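Long-range contacts in pseudoperoxidase (Leishmania major, PDB 5VIA), which binds heme b in a peroxidase-type fold, although whether it has true peroxidase activity is uncertain: residues Ile38-Ala49 / Phe274-Phe282; Ser84-Ile94 / Ile107-Asp117. All coordinates share one frame; numbering follows the deposited sequence. Where two conformers were deposited one is given.

Contact 1: Ile38-Ala49 / Phe274-Phe282. With HEM (protoporphyrin IX containing Fe), chain B.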
loop_
_atom_site.group_PDB
_atom_site.type_symbol
_atom_site.label_atom_id
_atom_site.label_comp_id
_atom_site.label_asym_id
_atom_site.label_seq_id
_atom_site.Cartn_x
_atom_site.Cartn_y
_atom_site.Cartn_z
ATOM N N ILE A 38 -0.691 6.075 -0.431
ATOM C CA ILE A 38 0.001 5.012 0.288
ATOM C C ILE A 38 0.079 3.785 -0.605
ATOM O O ILE A 38 1.144 3.177 -0.734
ATOM C CB ILE A 38 -0.710 4.639 1.603
ATOM C CG1 ILE A 38 -0.644 5.804 2.586
ATOM C CG2 ILE A 38 -0.094 3.360 2.215
ATOM C CD1 ILE A 38 -1.483 5.582 3.827
ATOM N N ARG A 39 -1.041 3.433 -1.242
ATOM C CA ARG A 39 -1.040 2.310 -2.166
ATOM C C ARG A 39 0.021 2.507 -3.254
ATOM O O ARG A 39 0.707 1.566 -3.633
ATOM C CB ARG A 39 -2.407 2.106 -2.825
ATOM C CG ARG A 39 -2.313 1.058 -3.936
ATOM C CD ARG A 39 -3.654 0.492 -4.374
ATOM N NE ARG A 39 -4.348 1.371 -5.276
ATOM C CZ ARG A 39 -4.242 1.339 -6.598
ATOM N NH1 ARG A 39 -3.441 0.468 -7.192
ATOM N NH2 ARG A 39 -4.938 2.194 -7.318
ATOM N N THR A 40 0.144 3.742 -3.730
ATOM C CA THR A 40 1.122 4.086 -4.753
ATOM C C THR A 40 2.566 3.734 -4.365
ATOM O O THR A 40 3.369 3.394 -5.227
ATOM C CB THR A 40 1.007 5.565 -5.103
ATOM O OG1 THR A 40 -0.329 5.826 -5.553
ATOM C CG2 THR A 40 1.951 5.921 -6.214
ATOM N N ALA A 41 2.901 3.809 -3.080
ATOM C CA ALA A 41 4.257 3.447 -2.669
ATOM C C ALA A 41 4.485 1.969 -2.935
ATOM O O ALA A 41 5.589 1.563 -3.321
ATOM C CB ALA A 41 4.490 3.767 -1.218
ATOM N N PHE A 42 3.445 1.167 -2.703
ATOM C CA PHE A 42 3.497 -0.261 -2.999
ATOM C C PHE A 42 3.487 -0.548 -4.498
ATOM O O PHE A 42 4.273 -1.379 -4.981
ATOM C CB PHE A 42 2.365 -1.035 -2.284
ATOM C CG PHE A 42 2.222 -2.464 -2.751
ATOM C CD1 PHE A 42 3.296 -3.353 -2.668
ATOM C CD2 PHE A 42 1.022 -2.922 -3.273
ATOM C CE1 PHE A 42 3.168 -4.670 -3.101
ATOM C CE2 PHE A 42 0.887 -4.229 -3.710
ATOM C CZ PHE A 42 1.964 -5.107 -3.628
ATOM N N VAL A 43 2.602 0.119 -5.239
ATOM C CA VAL A 43 2.587 -0.024 -6.696
ATOM C C VAL A 43 3.999 0.193 -7.270
ATOM O O VAL A 43 4.497 -0.626 -8.060
ATOM C CB VAL A 43 1.598 0.975 -7.351
ATOM C CG1 VAL A 43 1.602 0.818 -8.839
ATOM C CG2 VAL A 43 0.181 0.761 -6.809
ATOM N N LEU A 44 4.652 1.279 -6.852
ATOM C CA LEU A 44 5.962 1.624 -7.404
ATOM C C LEU A 44 6.996 0.569 -7.034
ATOM O O LEU A 44 7.752 0.113 -7.885
ATOM C CB LEU A 44 6.396 3.005 -6.911
ATOM C CG LEU A 44 5.559 4.156 -7.504
ATOM C CD1 LEU A 44 5.961 5.487 -6.901
ATOM C CD2 LEU A 44 5.702 4.188 -9.018
ATOM N N ALA A 45 7.005 0.171 -5.768
ATOM C CA ALA A 45 7.972 -0.808 -5.282
ATOM C C ALA A 45 7.753 -2.163 -5.930
ATOM O O ALA A 45 8.718 -2.846 -6.280
ATOM C CB ALA A 45 7.890 -0.925 -3.777
ATOM N N ALA A 46 6.487 -2.567 -6.079
ATOM C CA ALA A 46 6.189 -3.838 -6.737
ATOM C C ALA A 46 6.663 -3.802 -8.177
ATOM O O ALA A 46 7.196 -4.799 -8.701
ATOM C CB ALA A 46 4.692 -4.166 -6.664
ATOM N N ARG A 47 6.487 -2.661 -8.835
ATOM C CA ARG A 47 6.943 -2.534 -10.219
ATOM C C ARG A 47 8.477 -2.610 -10.329
ATOM O O ARG A 47 9.009 -3.278 -11.219
ATOM C CB ARG A 47 6.400 -1.258 -10.867
ATOM C CG ARG A 47 4.904 -1.332 -11.156
ATOM C CD ARG A 47 4.323 0.029 -11.530
ATOM N NE ARG A 47 4.929 0.558 -12.740
ATOM C CZ ARG A 47 4.529 0.239 -13.970
ATOM N NH1 ARG A 47 3.519 -0.617 -14.149
ATOM N NH2 ARG A 47 5.136 0.767 -15.025
ATOM N N ARG A 48 9.183 -1.937 -9.430
ATOM C CA ARG A 48 10.654 -2.025 -9.438
ATOM C C ARG A 48 11.136 -3.461 -9.199
ATOM O O ARG A 48 12.188 -3.868 -9.698
ATOM C CB ARG A 48 11.252 -1.079 -8.398
ATOM C CG ARG A 48 11.037 0.412 -8.675
ATOM C CD ARG A 48 11.932 1.293 -7.768
ATOM N NE ARG A 48 11.806 0.986 -6.339
ATOM C CZ ARG A 48 10.824 1.427 -5.555
ATOM N NH1 ARG A 48 9.852 2.179 -6.058
ATOM N NH2 ARG A 48 10.802 1.111 -4.266
ATOM N N ALA A 49 10.360 -4.230 -8.444
ATOM C CA ALA A 49 10.728 -5.603 -8.102
ATOM C C ALA A 49 10.280 -6.627 -9.143
ATOM O O ALA A 49 10.629 -7.802 -9.050
ATOM C CB ALA A 49 10.171 -5.970 -6.729
ATOM N N PHE A 274 7.944 -0.384 5.925
ATOM C CA PHE A 274 7.565 0.636 4.949
ATOM C C PHE A 274 8.809 1.330 4.423
ATOM O O PHE A 274 8.936 1.589 3.228
ATOM C CB PHE A 274 6.574 1.642 5.549
ATOM C CG PHE A 274 5.766 2.371 4.514
ATOM C CD1 PHE A 274 6.277 3.496 3.886
ATOM C CD2 PHE A 274 4.499 1.927 4.157
ATOM C CE1 PHE A 274 5.537 4.181 2.919
ATOM C CE2 PHE A 274 3.750 2.614 3.179
ATOM C CZ PHE A 274 4.282 3.732 2.566
ATOM N N THR A 275 9.748 1.615 5.317
ATOM C CA THR A 275 11.021 2.176 4.895
ATOM C C THR A 275 11.780 1.269 3.910
ATOM O O THR A 275 12.263 1.748 2.877
ATOM C CB THR A 275 11.892 2.538 6.123
ATOM O OG1 THR A 275 11.358 3.720 6.730
ATOM C CG2 THR A 275 13.345 2.798 5.712
ATOM N N LYS A 276 11.904 -0.025 4.206
ATOM C CA LYS A 276 12.551 -0.951 3.268
ATOM C C LYS A 276 11.839 -0.934 1.916
ATOM O O LYS A 276 12.476 -0.936 0.861
ATOM C CB LYS A 276 12.535 -2.384 3.802
ATOM C CG LYS A 276 13.548 -2.725 4.901
ATOM C CD LYS A 276 13.545 -4.254 5.113
ATOM C CE LYS A 276 14.587 -4.768 6.113
ATOM N NZ LYS A 276 14.414 -6.252 6.375
ATOM N N MET A 277 10.514 -0.929 1.950
ATOM C CA MET A 277 9.754 -0.916 0.707
ATOM C C MET A 277 10.065 0.304 -0.146
ATOM O O MET A 277 10.306 0.178 -1.341
ATOM C CB MET A 277 8.248 -0.977 0.988
ATOM C CG MET A 277 7.429 -1.035 -0.292
ATOM S SD MET A 277 5.656 -1.078 0.018
ATOM C CE MET A 277 5.411 0.559 0.711
ATOM N N ILE A 278 10.063 1.492 0.457
ATOM C CA ILE A 278 10.240 2.704 -0.335
ATOM C C ILE A 278 11.700 2.950 -0.707
ATOM O O ILE A 278 11.984 3.832 -1.511
ATOM C CB ILE A 278 9.641 3.954 0.341
ATOM C CG1 ILE A 278 10.283 4.202 1.711
ATOM C CG2 ILE A 278 8.115 3.804 0.462
ATOM C CD1 ILE A 278 9.859 5.509 2.355
ATOM N N GLU A 279 12.615 2.173 -0.122
ATOM C CA GLU A 279 14.032 2.252 -0.498
ATOM C C GLU A 279 14.435 1.096 -1.399
ATOM O O GLU A 279 15.512 1.124 -2.006
ATOM C CB GLU A 279 14.939 2.273 0.745
ATOM C CG GLU A 279 14.730 3.487 1.653
ATOM C CD GLU A 279 15.755 3.579 2.780
ATOM O OE1 GLU A 279 16.530 2.612 2.993
ATOM O OE2 GLU A 279 15.782 4.627 3.455
ATOM N N SER A 280 13.574 0.085 -1.491
ATOM C CA SER A 280 13.889 -1.128 -2.262
ATOM C C SER A 280 14.154 -0.858 -3.739
ATOM O O SER A 280 13.442 -0.071 -4.386
ATOM C CB SER A 280 12.782 -2.174 -2.121
ATOM O OG SER A 280 11.527 -1.689 -2.595
ATOM N N ASN A 281 15.189 -1.515 -4.264
ATOM C CA ASN A 281 15.582 -1.383 -5.663
ATOM C C ASN A 281 15.926 0.046 -6.068
ATOM O O ASN A 281 15.712 0.441 -7.214
ATOM C CB ASN A 281 14.536 -1.998 -6.607
ATOM C CG ASN A 281 14.480 -3.507 -6.507
ATOM O OD1 ASN A 281 13.489 -4.080 -6.029
ATOM N ND2 ASN A 281 15.546 -4.164 -6.947
ATOM N N PHE A 282 16.449 0.815 -5.113
ATOM C CA PHE A 282 17.074 2.106 -5.405
ATOM C C PHE A 282 18.544 2.017 -4.987
ATOM O O PHE A 282 18.851 1.442 -3.950
ATOM C CB PHE A 282 16.410 3.235 -4.614
ATOM C CG PHE A 282 15.067 3.662 -5.155
ATOM C CD1 PHE A 282 14.957 4.194 -6.433
ATOM C CD2 PHE A 282 13.927 3.552 -4.378
ATOM C CE1 PHE A 282 13.724 4.595 -6.933
ATOM C CE2 PHE A 282 12.684 3.955 -4.867
ATOM C CZ PHE A 282 12.588 4.473 -6.150
HETATM C CHA HEM B . -6.237 -1.418 -1.679
HETATM C CHB HEM B . -5.348 -6.170 -2.302
HETATM C CHC HEM B . -0.793 -5.346 -0.836
HETATM C CHD HEM B . -1.917 -0.785 0.475
HETATM C C1A HEM B . -6.341 -2.740 -2.036
HETATM C C2A HEM B . -7.469 -3.308 -2.742
HETATM C C3A HEM B . -7.236 -4.604 -2.924
HETATM C C4A HEM B . -5.941 -4.922 -2.328
HETATM C CMA HEM B . -8.169 -5.605 -3.630
HETATM C CAA HEM B . -8.698 -2.516 -3.240
HETATM C CBA HEM B . -8.175 -1.775 -4.486
HETATM C CGA HEM B . -9.227 -0.911 -5.147
HETATM O O1A HEM B . -10.254 -1.468 -5.608
HETATM O O2A HEM B . -9.018 0.330 -5.246
HETATM C C1B HEM B . -4.022 -6.385 -1.986
HETATM C C2B HEM B . -3.306 -7.639 -2.034
HETATM C C3B HEM B . -2.037 -7.428 -1.653
HETATM C C4B HEM B . -1.912 -6.015 -1.300
HETATM C CMB HEM B . -3.911 -8.974 -2.491
HETATM C CAB HEM B . -0.966 -8.547 -1.583
HETATM C CBB HEM B . 0.339 -8.295 -1.733
HETATM C C1C HEM B . -0.690 -4.056 -0.345
HETATM C C2C HEM B . 0.502 -3.437 0.251
HETATM C C3C HEM B . 0.175 -2.165 0.608
HETATM C C4C HEM B . -1.221 -1.954 0.252
HETATM C CMC HEM B . 1.870 -4.160 0.399
HETATM C CAC HEM B . 0.987 -1.016 1.248
HETATM C CBC HEM B . 2.311 -1.073 1.448
HETATM C C1D HEM B . -3.192 -0.524 0.037
HETATM C C2D HEM B . -3.913 0.713 0.255
HETATM C C3D HEM B . -5.266 0.515 -0.416
HETATM C C4D HEM B . -5.223 -0.822 -0.970
HETATM C CMD HEM B . -3.419 1.969 1.005
HETATM C CAD HEM B . -6.422 1.546 -0.504
HETATM C CBD HEM B . -6.126 2.364 -1.768
HETATM C CGD HEM B . -7.193 3.401 -2.026
HETATM O O1D HEM B . -7.189 4.010 -3.137
HETATM O O2D HEM B . -8.043 3.607 -1.123
HETATM N NA HEM B . -5.424 -3.756 -1.789
HETATM N NB HEM B . -3.151 -5.421 -1.527
HETATM N NC HEM B . -1.724 -3.115 -0.323
HETATM N ND HEM B . -3.998 -1.410 -0.674
HETATM FE FE HEM B . -3.582 -3.430 -1.143
HETATM O O HOH W 1 11.150 -2.734 -5.222
#
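Arg48 reaches from helix 38-49 to the turn that follows helix 274-279 and grips the carbonyl oxygen of Ser280 side-on with two nitrogens. Arg48 NE lies 2.8 Å from Ser280 O, nearly in line with the C=O bond, while Arg48 NH2 comes in on a lone pair at 2.9 Å. Both bonds are bent, as when neighbouring N-H groups converge on one atom, yet the oxygen stays close to the guanidinium plane. A bend at chi3 (-53°) turns the head back over its own helix, one face above Ala45 CA and the other under the Phe282 ring, whose CE2 is 3.2 Å from Arg48 CZ. The two planes are 24° apart, and Arg48 CD adds a CH-pi contact over the same ring. A long chain with a flat, multi-donor end suits this place, where a type II beta turn from Glu279 to Phe282 presents a carbonyl beside an aromatic face.

Met277 serves the apolar half. Its CG, anti to the backbone N, sets an extended chain across Ala45, with Met277 CG 3.5 Å from Ala45 CB, before chi3 swings CE beside Ala41 CB and the heme vinyl atom CBC. SD meets the edge of the Phe42 ring, which lies over heme methyl CMC. The small side chains of Ala41 and Ala45 make room for the thioether and for Phe274 CZ, 3.8 Å from Ala41 CB. Near the turn, a water donates to Ala45 O, Ser280 OG and Asn281 OD1, joining the segments.

The helices cross at 53°, their axes 9.2 Å apart. The arrangement is that of a heme-pocket wall in the helical peroxidase fold: Ile38, Arg39 and Phe42 line the pocket, and Met277 reaches it from the second helix.

Contact 2: Ser84-Ile94 / Ile107-Asp117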
loop_
_atom_site.group_PDB
_atom_site.type_symbol
_atom_site.label_atom_id
_atom_site.label_comp_id
_atom_site.label_asym_id
_atom_site.label_seq_id
_atom_site.Cartn_x
_atom_site.Cartn_y
_atom_site.Cartn_z
ATOM N N SER A 84 13.772 14.846 -7.222
ATOM C CA SER A 84 13.362 13.775 -8.112
ATOM C C SER A 84 11.903 13.442 -7.822
ATOM O O SER A 84 11.426 13.606 -6.690
ATOM C CB SER A 84 14.240 12.537 -7.936
ATOM O OG SER A 84 13.860 11.792 -6.788
ATOM N N THR A 85 11.191 12.993 -8.850
ATOM C CA THR A 85 9.784 12.622 -8.720
ATOM C C THR A 85 9.608 11.400 -7.816
ATOM O O THR A 85 8.615 11.281 -7.097
ATOM C CB THR A 85 9.157 12.394 -10.114
ATOM O OG1 THR A 85 9.004 13.662 -10.764
ATOM C CG2 THR A 85 7.794 11.760 -10.004
ATOM N N GLU A 86 10.587 10.499 -7.831
ATOM C CA GLU A 86 10.555 9.342 -6.946
ATOM C C GLU A 86 10.647 9.741 -5.470
ATOM O O GLU A 86 9.913 9.209 -4.637
ATOM C CB GLU A 86 11.667 8.345 -7.309
ATOM C CG GLU A 86 11.521 7.680 -8.679
ATOM C CD GLU A 86 10.383 6.671 -8.760
ATOM O OE1 GLU A 86 9.763 6.326 -7.733
ATOM O OE2 GLU A 86 10.100 6.213 -9.879
ATOM N N ASP A 87 11.547 10.669 -5.145
ATOM C CA ASP A 87 11.646 11.180 -3.776
ATOM C C ASP A 87 10.322 11.814 -3.340
ATOM O O ASP A 87 9.808 11.535 -2.248
ATOM C CB ASP A 87 12.781 12.204 -3.657
ATOM C CG ASP A 87 14.135 11.555 -3.436
ATOM O OD1 ASP A 87 14.173 10.332 -3.208
ATOM O OD2 ASP A 87 15.158 12.266 -3.468
ATOM N N VAL A 88 9.771 12.662 -4.201
ATOM C CA VAL A 88 8.491 13.307 -3.925
ATOM C C VAL A 88 7.393 12.271 -3.686
ATOM O O VAL A 88 6.590 12.405 -2.766
ATOM C CB VAL A 88 8.067 14.236 -5.075
ATOM C CG1 VAL A 88 6.616 14.644 -4.910
ATOM C CG2 VAL A 88 8.964 15.470 -5.129
ATOM N N ALA A 89 7.369 11.229 -4.509
ATOM C CA ALA A 89 6.335 10.208 -4.393
ATOM C C ALA A 89 6.406 9.480 -3.051
ATOM O O ALA A 89 5.374 9.212 -2.429
ATOM C CB ALA A 89 6.409 9.223 -5.564
ATOM N N SER A 90 7.619 9.171 -2.593
ATOM C CA SER A 90 7.782 8.497 -1.306
ATOM C C SER A 90 7.343 9.393 -0.137
ATOM O O SER A 90 6.783 8.899 0.852
ATOM C CB SER A 90 9.227 8.009 -1.123
ATOM O OG SER A 90 10.109 9.111 -1.024
ATOM N N LEU A 91 7.571 10.700 -0.257
ATOM C CA LEU A 91 7.167 11.651 0.787
ATOM C C LEU A 91 5.648 11.860 0.828
ATOM O O LEU A 91 5.066 12.115 1.897
ATOM C CB LEU A 91 7.878 12.996 0.598
ATOM C CG LEU A 91 9.368 13.003 0.935
ATOM C CD1 LEU A 91 10.000 14.317 0.568
ATOM C CD2 LEU A 91 9.589 12.718 2.401
ATOM N N ALA A 92 5.014 11.761 -0.337
ATOM C CA ALA A 92 3.558 11.827 -0.428
ATOM C C ALA A 92 2.909 10.609 0.222
ATOM O O ALA A 92 1.865 10.729 0.846
ATOM C CB ALA A 92 3.113 11.969 -1.882
ATOM N N ALA A 93 3.517 9.434 0.062
ATOM C CA ALA A 93 3.012 8.233 0.714
ATOM C C ALA A 93 3.138 8.396 2.221
ATOM O O ALA A 93 2.205 8.090 2.974
ATOM C CB ALA A 93 3.782 6.987 0.243
ATOM N N ILE A 94 4.300 8.882 2.657
ATOM C CA ILE A 94 4.543 9.132 4.076
ATOM C C ILE A 94 3.538 10.151 4.609
ATOM O O ILE A 94 3.038 10.021 5.725
ATOM C CB ILE A 94 6.011 9.601 4.310
ATOM C CG1 ILE A 94 6.989 8.442 4.060
ATOM C CG2 ILE A 94 6.218 10.129 5.722
ATOM C CD1 ILE A 94 8.447 8.884 4.008
ATOM N N ILE A 107 9.672 6.537 10.007
ATOM C CA ILE A 107 9.820 6.499 8.552
ATOM C C ILE A 107 10.331 7.850 8.060
ATOM O O ILE A 107 11.237 7.918 7.228
ATOM C CB ILE A 107 8.489 6.205 7.828
ATOM C CG1 ILE A 107 7.854 4.902 8.321
ATOM C CG2 ILE A 107 8.716 6.126 6.336
ATOM C CD1 ILE A 107 6.420 4.670 7.779
ATOM N N LEU A 108 9.743 8.927 8.572
ATOM C CA LEU A 108 10.148 10.265 8.146
ATOM C C LEU A 108 11.542 10.625 8.659
ATOM O O LEU A 108 12.372 11.134 7.902
ATOM C CB LEU A 108 9.126 11.317 8.579
ATOM C CG LEU A 108 9.427 12.721 8.058
ATOM C CD1 LEU A 108 9.604 12.692 6.545
ATOM C CD2 LEU A 108 8.329 13.696 8.453
ATOM N N ASP A 109 11.802 10.342 9.933
ATOM C CA ASP A 109 13.099 10.649 10.541
ATOM C C ASP A 109 14.271 9.941 9.853
ATOM O O ASP A 109 15.369 10.491 9.768
ATOM C CB ASP A 109 13.086 10.315 12.034
ATOM C CG ASP A 109 14.406 10.627 12.714
ATOM O OD1 ASP A 109 14.712 11.824 12.915
ATOM O OD2 ASP A 109 15.137 9.671 13.049
ATOM N N GLN A 110 14.028 8.734 9.352
ATOM C CA GLN A 110 15.067 7.937 8.708
ATOM C C GLN A 110 15.014 8.015 7.188
ATOM O O GLN A 110 15.785 7.338 6.504
ATOM C CB GLN A 110 14.946 6.470 9.126
ATOM C CG GLN A 110 15.388 6.165 10.548
ATOM C CD GLN A 110 15.128 4.714 10.926
ATOM O OE1 GLN A 110 14.807 3.877 10.070
ATOM N NE2 GLN A 110 15.253 4.410 12.212
ATOM N N TRP A 111 14.090 8.822 6.663
ATOM C CA TRP A 111 13.922 8.966 5.216
ATOM C C TRP A 111 15.232 9.367 4.544
ATOM O O TRP A 111 15.947 10.259 5.018
ATOM C CB TRP A 111 12.840 10.006 4.899
ATOM C CG TRP A 111 12.514 10.096 3.434
ATOM C CD1 TRP A 111 11.757 9.220 2.704
ATOM C CD2 TRP A 111 12.938 11.116 2.523
ATOM N NE1 TRP A 111 11.681 9.640 1.394
ATOM C CE2 TRP A 111 12.400 10.799 1.258
ATOM C CE3 TRP A 111 13.724 12.266 2.654
ATOM C CZ2 TRP A 111 12.622 11.596 0.132
ATOM C CZ3 TRP A 111 13.937 13.056 1.538
ATOM C CH2 TRP A 111 13.392 12.715 0.292
ATOM N N ARG A 112 15.555 8.681 3.456
ATOM C CA ARG A 112 16.725 9.012 2.665
ATOM C C ARG A 112 16.312 9.556 1.309
ATOM O O ARG A 112 15.186 9.331 0.850
ATOM C CB ARG A 112 17.617 7.781 2.491
ATOM C CG ARG A 112 18.354 7.384 3.764
ATOM C CD ARG A 112 19.028 6.040 3.596
ATOM N NE ARG A 112 19.782 5.678 4.793
ATOM C CZ ARG A 112 20.504 4.567 4.913
ATOM N NH1 ARG A 112 20.570 3.703 3.912
ATOM N NH2 ARG A 112 21.158 4.322 6.036
ATOM N N TRP A 113 17.229 10.271 0.670
ATOM C CA TRP A 113 16.916 10.950 -0.577
ATOM C C TRP A 113 17.848 10.520 -1.702
ATOM O O TRP A 113 18.809 9.784 -1.481
ATOM C CB TRP A 113 16.949 12.475 -0.377
ATOM C CG TRP A 113 18.301 13.055 -0.052
ATOM C CD1 TRP A 113 18.948 13.017 1.153
ATOM C CD2 TRP A 113 19.148 13.801 -0.936
ATOM N NE1 TRP A 113 20.156 13.673 1.064
ATOM C CE2 TRP A 113 20.300 14.166 -0.207
ATOM C CE3 TRP A 113 19.045 14.195 -2.275
ATOM C CZ2 TRP A 113 21.344 14.901 -0.775
ATOM C CZ3 TRP A 113 20.086 14.929 -2.838
ATOM C CH2 TRP A 113 21.220 15.271 -2.089
ATOM N N GLY A 114 17.558 10.977 -2.914
ATOM C CA GLY A 114 18.403 10.671 -4.051
ATOM C C GLY A 114 17.875 9.552 -4.929
ATOM O O GLY A 114 18.629 9.005 -5.743
ATOM N N ARG A 115 16.601 9.193 -4.762
ATOM C CA ARG A 115 15.975 8.208 -5.647
ATOM C C ARG A 115 16.066 8.714 -7.079
ATOM O O ARG A 115 15.584 9.811 -7.383
ATOM C CB ARG A 115 14.505 7.978 -5.278
ATOM C CG ARG A 115 14.285 7.171 -4.007
ATOM C CD ARG A 115 12.824 7.247 -3.522
ATOM N NE ARG A 115 12.710 6.609 -2.211
ATOM C CZ ARG A 115 13.086 7.190 -1.073
ATOM N NH1 ARG A 115 13.571 8.427 -1.084
ATOM N NH2 ARG A 115 12.982 6.538 0.076
ATOM N N ASN A 116 16.716 7.933 -7.941
ATOM C CA ASN A 116 16.873 8.293 -9.345
ATOM C C ASN A 116 15.573 8.123 -10.105
ATOM O O ASN A 116 14.962 7.054 -10.069
ATOM C CB ASN A 116 17.941 7.415 -10.014
ATOM C CG ASN A 116 19.359 7.868 -9.707
ATOM O OD1 ASN A 116 20.142 7.129 -9.107
ATOM N ND2 ASN A 116 19.702 9.080 -10.137
ATOM N N ASP A 117 15.147 9.175 -10.792
ATOM C CA ASP A 117 14.087 9.027 -11.771
ATOM C C ASP A 117 14.729 8.314 -12.946
ATOM O O ASP A 117 15.140 8.945 -13.926
ATOM C CB ASP A 117 13.534 10.389 -12.205
ATOM C CG ASP A 117 12.708 11.052 -11.122
ATOM O OD1 ASP A 117 12.209 10.330 -10.233
ATOM O OD2 ASP A 117 12.555 12.295 -11.168
#
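Asp87 puts its carboxylate into the loop at Gly114 and Arg115, each oxygen with its own task. Asp87 OD2 takes Gly114 N on its syn lone pair at 2.8 Å. Asp87 OD1 forms a salt bridge with Arg115 NH1, 2.9 Å away, and accepts the backbone N of the same arginine from the opposite face of the carboxylate plane. Arg115, extended from CG to NE, lays its guanidinium under Ser90 OG, and NH1 also donates to Arg112 O.

Trp111 has CG anti to its backbone N (chi1 -174°), which swings the indole against the helix. Trp111 NE1 donates to Ser90 OG, 2.9 Å away and 10° out of the ring plane; that hydroxyl, at chi1 66°, turns back to donate to Asp87 O. Leu91 CD2 sits over the five-membered ring of Trp111, 3.7 Å from its centroid, and Ile94 CD1 touches both Trp111 CD1 and Ile107 CG2.

At the helix start, Ser84 OG accepts from Asp87 N and donates to Arg115 O. Asp117 takes Thr85 N with OD2 and Glu86 N with OD1, both by syn lone pairs, a negative charge that probably suits the positive end of the helix dipole. The result is a serine N-cap reinforced by an aspartate from a returning loop.

How the contacts relate
From the N terminus, helix 33-49 comes first, and its segment 38-49 waits through more than two hundred residues before contact 1 closes a long loop with 274-282, near the C terminus. Within that span, contact 2 closes a far shorter one: helix 85-99 leads through helix 105-109 into the loop 110-117, which folds back on it. The short closure therefore lies wholly inside the long one, and the two do not cross. They meet where Arg115 NE probably donates to Ile278 O and where Phe282 packs on Arg115 CD. Helix 263-279 and its turn thus pack against both the heme-side helix and the outer loop, while helix 85-99 also meets the heme-side helix.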